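Local coordinates for protein dimethyl-sulfide monooxygenase (Hyphomicrobium sulfonivorans, PDB 6AK1) that oxidises dimethyl sulfide to methanethiol and formaldehyde with NADH and oxygen, as the large, FMN-dependent subunit of a two-component monooxygenase, at residues W23-S28 and L300-P305; K235-A238 and G243-I246. All blocks are in the same frame, centred on the assembly; numbering follows the deposited sequence.

Both contacts belong to one luciferase-like monooxygenase chain with a TIM-barrel fold. Contact 2 is part of the barrel itself. It joins helix 232-240 to the parallel strand 243-246, and the centre of this contact is about 11 Å from the centre of the chain. Contact 1 lies farther out, its centre about 25 Å from that of the chain. There the loop after strand 6-12 meets the turn between helices 289-300 and 305-316. Along the chain, contact 2 is nested inside the loop that contact 1 closes. The two contact centres are about 33 Å apart and the nearest atoms about 19 Å. The first joins distant parts of the sequence, the second close neighbours.

Contact 1. Residues W23-S28 and L300-P305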
ATOM      1  N   TRP A  23      18.349  -7.006  -9.130  1.00 20.92           N
ATOM      2  CA  TRP A  23      17.673  -7.908 -10.054  1.00 20.76           C
ATOM      3  C   TRP A  23      18.657  -8.733 -10.864  1.00 21.86           C
ATOM      4  O   TRP A  23      18.276  -9.754 -11.445  1.00 23.16           O
ATOM      5  CB  TRP A  23      16.776  -7.127 -11.007  1.00 20.12           C
ATOM      6  CG  TRP A  23      17.526  -6.206 -11.912  1.00 21.36           C
ATOM      7  CD1 TRP A  23      17.884  -4.898 -11.660  1.00 20.44           C
ATOM      8  CD2 TRP A  23      18.015  -6.508 -13.225  1.00 20.63           C
ATOM      9  NE1 TRP A  23      18.549  -4.375 -12.748  1.00 17.57           N
ATOM     10  CE2 TRP A  23      18.656  -5.344 -13.712  1.00 20.11           C
ATOM     11  CE3 TRP A  23      17.978  -7.649 -14.035  1.00 20.97           C
ATOM     12  CZ2 TRP A  23      19.243  -5.291 -14.979  1.00 22.54           C
ATOM     13  CZ3 TRP A  23      18.567  -7.593 -15.295  1.00 22.52           C
ATOM     14  CH2 TRP A  23      19.191  -6.421 -15.751  1.00 22.44           C
ATOM     15  N   ARG A  24      19.907  -8.295 -10.928  1.00 23.75           N
ATOM     16  CA  ARG A  24      20.941  -9.028 -11.635  1.00 25.59           C
ATOM     17  C   ARG A  24      21.382 -10.273 -10.887  1.00 23.80           C
ATOM     18  O   ARG A  24      22.005 -11.147 -11.497  1.00 26.40           O
ATOM     19  CB  ARG A  24      22.147  -8.114 -11.869  1.00 23.43           C
ATOM     20  CG  ARG A  24      21.809  -6.854 -12.631  1.00 24.45           C
ATOM     21  CD  ARG A  24      22.945  -5.871 -12.530  1.00 25.05           C
ATOM     22  NE  ARG A  24      24.122  -6.374 -13.224  1.00 23.90           N
ATOM     23  CZ  ARG A  24      25.366  -6.142 -12.838  1.00 28.05           C
ATOM     24  NH1 ARG A  24      25.593  -5.427 -11.747  1.00 27.38           N
ATOM     25  NH2 ARG A  24      26.379  -6.627 -13.546  1.00 31.45           N
ATOM     26  N   HIS A  25      21.105 -10.366  -9.590  1.00 22.89           N
ATOM     27  CA  HIS A  25      21.560 -11.519  -8.829  1.00 23.37           C
ATOM     28  C   HIS A  25      20.979 -12.801  -9.430  1.00 25.93           C
ATOM     29  O   HIS A  25      19.834 -12.804  -9.900  1.00 24.59           O
ATOM     30  CB  HIS A  25      21.152 -11.398  -7.362  1.00 19.78           C
ATOM     31  CG  HIS A  25      21.816 -12.401  -6.472  1.00 22.37           C
ATOM     32  ND1 HIS A  25      21.300 -13.659  -6.255  1.00 25.48           N
ATOM     33  CD2 HIS A  25      22.971 -12.343  -5.766  1.00 22.66           C
ATOM     34  CE1 HIS A  25      22.092 -14.325  -5.433  1.00 25.28           C
ATOM     35  NE2 HIS A  25      23.116 -13.549  -5.126  1.00 26.03           N
ATOM     36  N   PRO A  26      21.744 -13.895  -9.458  1.00 25.75           N
ATOM     37  CA  PRO A  26      21.213 -15.147 -10.035  1.00 22.40           C
ATOM     38  C   PRO A  26      19.925 -15.642  -9.388  1.00 25.29           C
ATOM     39  O   PRO A  26      19.115 -16.282 -10.074  1.00 25.82           O
ATOM     40  CB  PRO A  26      22.367 -16.139  -9.821  1.00 26.31           C
ATOM     41  CG  PRO A  26      23.634 -15.249  -9.790  1.00 26.03           C
ATOM     42  CD  PRO A  26      23.173 -14.004  -9.078  1.00 25.38           C
ATOM     43  N   SER A  27      19.708 -15.375  -8.094  1.00 21.80           N
ATOM     44  CA  SER A  27      18.501 -15.811  -7.404  1.00 24.28           C
ATOM     45  C   SER A  27      17.276 -14.951  -7.693  1.00 24.39           C
ATOM     46  O   SER A  27      16.160 -15.383  -7.386  1.00 20.45           O
ATOM     47  CB  SER A  27      18.719 -15.822  -5.894  1.00 19.70           C
ATOM     48  OG  SER A  27      19.803 -16.666  -5.581  1.00 34.81           O
ATOM     49  N   SER A  28      17.436 -13.749  -8.238  1.00 23.40           N
ATOM     50  CA  SER A  28      16.292 -12.855  -8.347  1.00 24.27           C
ATOM     51  C   SER A  28      15.425 -13.216  -9.543  1.00 23.13           C
ATOM     52  O   SER A  28      15.920 -13.379 -10.664  1.00 21.85           O
ATOM     53  CB  SER A  28      16.729 -11.397  -8.457  1.00 21.93           C
ATOM     54  OG  SER A  28      15.608 -10.534  -8.317  1.00 22.49           O
ATOM     55  N   LEU A 300      25.074  -6.484  -2.553  1.00 25.47           N
ATOM     56  CA  LEU A 300      25.649  -5.181  -2.869  1.00 23.82           C
ATOM     57  C   LEU A 300      26.628  -5.248  -4.035  1.00 27.67           C
ATOM     58  O   LEU A 300      26.799  -4.255  -4.749  1.00 29.88           O
ATOM     59  CB  LEU A 300      26.348  -4.594  -1.654  1.00 28.93           C
ATOM     60  CG  LEU A 300      25.487  -3.935  -0.588  1.00 31.94           C
ATOM     61  CD1 LEU A 300      26.384  -3.176   0.403  1.00 34.13           C
ATOM     62  CD2 LEU A 300      24.466  -3.012  -1.223  1.00 26.84           C
ATOM     63  N   SER A 301      27.275  -6.391  -4.264  1.00 25.22           N
ATOM     64  CA  SER A 301      28.193  -6.450  -5.395  1.00 23.21           C
ATOM     65  C   SER A 301      27.471  -6.315  -6.729  1.00 28.24           C
ATOM     66  O   SER A 301      28.120  -5.991  -7.728  1.00 27.91           O
ATOM     67  CB  SER A 301      29.021  -7.742  -5.366  1.00 25.45           C
ATOM     68  OG  SER A 301      28.236  -8.884  -5.664  1.00 30.09           O
ATOM     69  N   TYR A 302      26.142  -6.520  -6.763  1.00 27.19           N
ATOM     70  CA  TYR A 302      25.338  -6.285  -7.960  1.00 24.36           C
ATOM     71  C   TYR A 302      24.726  -4.892  -8.012  1.00 28.32           C
ATOM     72  O   TYR A 302      23.961  -4.603  -8.944  1.00 28.41           O
ATOM     73  CB  TYR A 302      24.218  -7.328  -8.071  1.00 25.66           C
ATOM     74  CG  TYR A 302      24.749  -8.702  -8.401  1.00 24.02           C
ATOM     75  CD1 TYR A 302      24.934  -9.087  -9.720  1.00 24.16           C
ATOM     76  CD2 TYR A 302      25.103  -9.591  -7.394  1.00 21.48           C
ATOM     77  CE1 TYR A 302      25.453 -10.322 -10.033  1.00 25.23           C
ATOM     78  CE2 TYR A 302      25.616 -10.838  -7.693  1.00 23.44           C
ATOM     79  CZ  TYR A 302      25.789 -11.195  -9.018  1.00 25.30           C
ATOM     80  OH  TYR A 302      26.289 -12.434  -9.344  1.00 29.74           O
ATOM     81  N   ALA A 303      25.053  -4.023  -7.055  1.00 26.96           N
ATOM     82  CA  ALA A 303      24.379  -2.735  -6.951  1.00 29.03           C
ATOM     83  C   ALA A 303      24.588  -1.904  -8.212  1.00 30.45           C
ATOM     84  O   ALA A 303      25.648  -1.956  -8.841  1.00 27.89           O
ATOM     85  CB  ALA A 303      24.892  -1.971  -5.735  1.00 24.16           C
ATOM     86  N   ASN A 304      23.556  -1.144  -8.595  1.00 31.86           N
ATOM     87  CA  ASN A 304      23.661  -0.144  -9.659  1.00 30.72           C
ATOM     88  C   ASN A 304      23.425   1.219  -9.021  1.00 30.02           C
ATOM     89  O   ASN A 304      22.269   1.643  -8.857  1.00 27.42           O
ATOM     90  CB  ASN A 304      22.670  -0.405 -10.793  1.00 26.35           C
ATOM     91  CG  ASN A 304      22.936   0.488 -12.015  1.00 33.62           C
ATOM     92  OD1 ASN A 304      23.298   1.663 -11.871  1.00 35.62           O
ATOM     93  ND2 ASN A 304      22.764  -0.064 -13.213  1.00 29.55           N
ATOM     94  N   PRO A 305      24.495   1.932  -8.634  1.00 27.29           N
ATOM     95  CA  PRO A 305      24.303   3.239  -7.969  1.00 25.34           C
ATOM     96  C   PRO A 305      23.553   4.245  -8.820  1.00 26.63           C
ATOM     97  O   PRO A 305      22.768   5.036  -8.285  1.00 29.49           O
ATOM     98  CB  PRO A 305      25.741   3.700  -7.678  1.00 33.69           C
ATOM     99  CG  PRO A 305      26.581   2.413  -7.673  1.00 30.75           C
ATOM    100  CD  PRO A 305      25.919   1.528  -8.702  1.00 26.74           C
TER
HETATM  101  O   HOH W   1      27.733  -3.943  -9.523  1.00 36.73           O
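R24 and Y302 bring the two backbones closest, CA to CA 6.4 Å, where the type I turn L300-A303 faces the end of a short 3-10 segment that leads into the type I turn H25-S28. The Y302 ring lies against R24, H25 and P26. H25 CA sits over its centre, 4.0 Å from the centroid and 1° off the normal, a CH-pi contact. The H25 ring turns its edge to the Y302 face in an offset edge-to-face pair, planes at 71°. P26 CD comes within 3.5 Å of Y302 OH. With CG anti to the backbone N (chi1 -168°), H25 crosses Y302 at about a right angle, its CD2 nearest to Y302 CE2. Its ND1 accepts the backbone N-H of S27, and its NE2 bonds to E298. R24 bends at chi3 so that NH1 reaches Y302 O at 3.3 Å, a weak bond. A water donating to S301 O and A303 O also accepts weakly from this NH1. An alanine in place of Y302 is likely to leave H25 and P26 without their aromatic partner and open a gap between the loops. The arrangement joins the loop after strand 6-12 to a helix-helix turn at the TIM-barrel periphery.

Contact 2. Residues K235-A238 and G243-I246; sequences KFAA and GMFI
The flat group at this contact is the peptide between A237 and A238. The methyl CE of M244 lies over one of its faces, 3.8 Å from A237 C and 4.0 Å from A238 N. The peptide belongs to helix 232-240, which packs on strand 243-246 in a beta-alpha-beta unit of the TIM barrel. That unit starts with strand 223-227. Strand 243-246 lies between strands 223-227 and 276-284, parallel to both.

M244 is the one residue of the strand segment that touches the helix segment. It points from the strand toward the helix. Its CG is anti to the backbone N (chi1 -157°), and the chain runs straight out through SD. A bend at chi3 (-66°) then turns CE onto the helix backbone. I261 of helix 251-267 also touches M244. The touching residues are buried. The methyl CE of M244 packs on helix backbone, nearest to A237 O at 3.7 Å, and on A237 CB.

The ring of F245 stands on the other side of the strand, edge-to-face with F10 and also meeting F55. The A237 side chain is about 7 Å from that of Y158, which probably binds FMN, so the contact is probably near the cofactor site. A237 CB completes the seat of the methionine methyl, 3.9 Å from M244 CE.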
ATOM      1  N   LYS A 235      -4.244  14.844   8.339  1.00 31.42           N
ATOM      2  CA  LYS A 235      -5.643  14.729   8.739  1.00 31.96           C
ATOM      3  C   LYS A 235      -6.397  13.799   7.796  1.00 28.88           C
ATOM      4  O   LYS A 235      -7.193  12.967   8.241  1.00 26.70           O
ATOM      5  CB  LYS A 235      -6.303  16.111   8.783  1.00 32.58           C
ATOM      6  CG  LYS A 235      -5.922  16.972  10.000  1.00 38.01           C
ATOM      7  CD  LYS A 235      -7.172  17.609  10.637  1.00 46.88           C
ATOM      8  CE  LYS A 235      -6.866  18.262  11.997  1.00 51.13           C
ATOM      9  NZ  LYS A 235      -7.955  18.045  13.018  1.00 49.27           N
ATOM     10  N   PHE A 236      -6.143  13.926   6.491  1.00 29.19           N
ATOM     11  CA  PHE A 236      -6.736  13.027   5.508  1.00 29.39           C
ATOM     12  C   PHE A 236      -6.412  11.569   5.822  1.00 29.69           C
ATOM     13  O   PHE A 236      -7.298  10.708   5.809  1.00 28.17           O
ATOM     14  CB  PHE A 236      -6.243  13.407   4.112  1.00 29.55           C
ATOM     15  CG  PHE A 236      -6.848  12.589   3.012  1.00 31.25           C
ATOM     16  CD1 PHE A 236      -8.210  12.671   2.736  1.00 25.34           C
ATOM     17  CD2 PHE A 236      -6.056  11.748   2.237  1.00 27.96           C
ATOM     18  CE1 PHE A 236      -8.772  11.917   1.715  1.00 26.85           C
ATOM     19  CE2 PHE A 236      -6.619  10.992   1.204  1.00 26.37           C
ATOM     20  CZ  PHE A 236      -7.979  11.078   0.955  1.00 25.90           C
ATOM     21  N   ALA A 237      -5.141  11.277   6.121  1.00 27.23           N
ATOM     22  CA  ALA A 237      -4.735   9.903   6.408  1.00 27.11           C
ATOM     23  C   ALA A 237      -5.370   9.389   7.692  1.00 28.22           C
ATOM     24  O   ALA A 237      -5.904   8.273   7.726  1.00 28.36           O
ATOM     25  CB  ALA A 237      -3.208   9.810   6.497  1.00 28.27           C
ATOM     26  N   ALA A 238      -5.309  10.182   8.768  1.00 28.66           N
ATOM     27  CA  ALA A 238      -5.836   9.733  10.055  1.00 28.73           C
ATOM     28  C   ALA A 238      -7.353   9.545  10.032  1.00 28.14           C
ATOM     29  O   ALA A 238      -7.889   8.700  10.766  1.00 24.74           O
ATOM     30  CB  ALA A 238      -5.445  10.726  11.153  1.00 29.00           C
ATOM     31  N   GLY A 243      -5.136   0.881   7.522  1.00 23.07           N
ATOM     32  CA  GLY A 243      -3.724   0.558   7.609  1.00 23.02           C
ATOM     33  C   GLY A 243      -2.942   1.765   7.125  1.00 27.16           C
ATOM     34  O   GLY A 243      -3.294   2.349   6.089  1.00 24.99           O
ATOM     35  N   MET A 244      -1.918   2.188   7.864  1.00 20.24           N
ATOM     36  CA  MET A 244      -1.123   3.339   7.464  1.00 19.20           C
ATOM     37  C   MET A 244       0.316   2.902   7.253  1.00 24.69           C
ATOM     38  O   MET A 244       0.909   2.253   8.122  1.00 24.67           O
ATOM     39  CB  MET A 244      -1.201   4.466   8.492  1.00 23.18           C
ATOM     40  CG  MET A 244      -0.869   5.820   7.878  1.00 29.70           C
ATOM     41  SD  MET A 244      -1.032   7.183   9.042  1.00 40.20           S
ATOM     42  CE  MET A 244      -2.802   7.132   9.339  1.00 27.99           C
ATOM     43  N   PHE A 245       0.866   3.256   6.092  1.00 23.49           N
ATOM     44  CA  PHE A 245       2.179   2.803   5.648  1.00 25.37           C
ATOM     45  C   PHE A 245       3.149   3.970   5.844  1.00 28.06           C
ATOM     46  O   PHE A 245       3.015   5.012   5.194  1.00 28.31           O
ATOM     47  CB  PHE A 245       2.091   2.338   4.193  1.00 23.78           C
ATOM     48  CG  PHE A 245       3.382   1.850   3.604  1.00 27.28           C
ATOM     49  CD1 PHE A 245       4.426   1.383   4.409  1.00 33.46           C
ATOM     50  CD2 PHE A 245       3.562   1.857   2.229  1.00 28.97           C
ATOM     51  CE1 PHE A 245       5.623   0.924   3.844  1.00 27.26           C
ATOM     52  CE2 PHE A 245       4.752   1.400   1.660  1.00 32.17           C
ATOM     53  CZ  PHE A 245       5.786   0.932   2.472  1.00 27.47           C
ATOM     54  N   ILE A 246       4.107   3.810   6.766  1.00 26.84           N
ATOM     55  CA  ILE A 246       4.984   4.903   7.152  1.00 24.45           C
ATOM     56  C   ILE A 246       6.425   4.589   6.777  1.00 24.99           C
ATOM     57  O   ILE A 246       6.831   3.436   6.612  1.00 25.46           O
ATOM     58  CB  ILE A 246       4.894   5.234   8.654  1.00 25.81           C
ATOM     59  CG1 ILE A 246       5.365   4.046   9.502  1.00 26.33           C
ATOM     60  CG2 ILE A 246       3.491   5.671   9.032  1.00 23.63           C
ATOM     61  CD1 ILE A 246       5.622   4.419  10.946  1.00 23.16           C
TER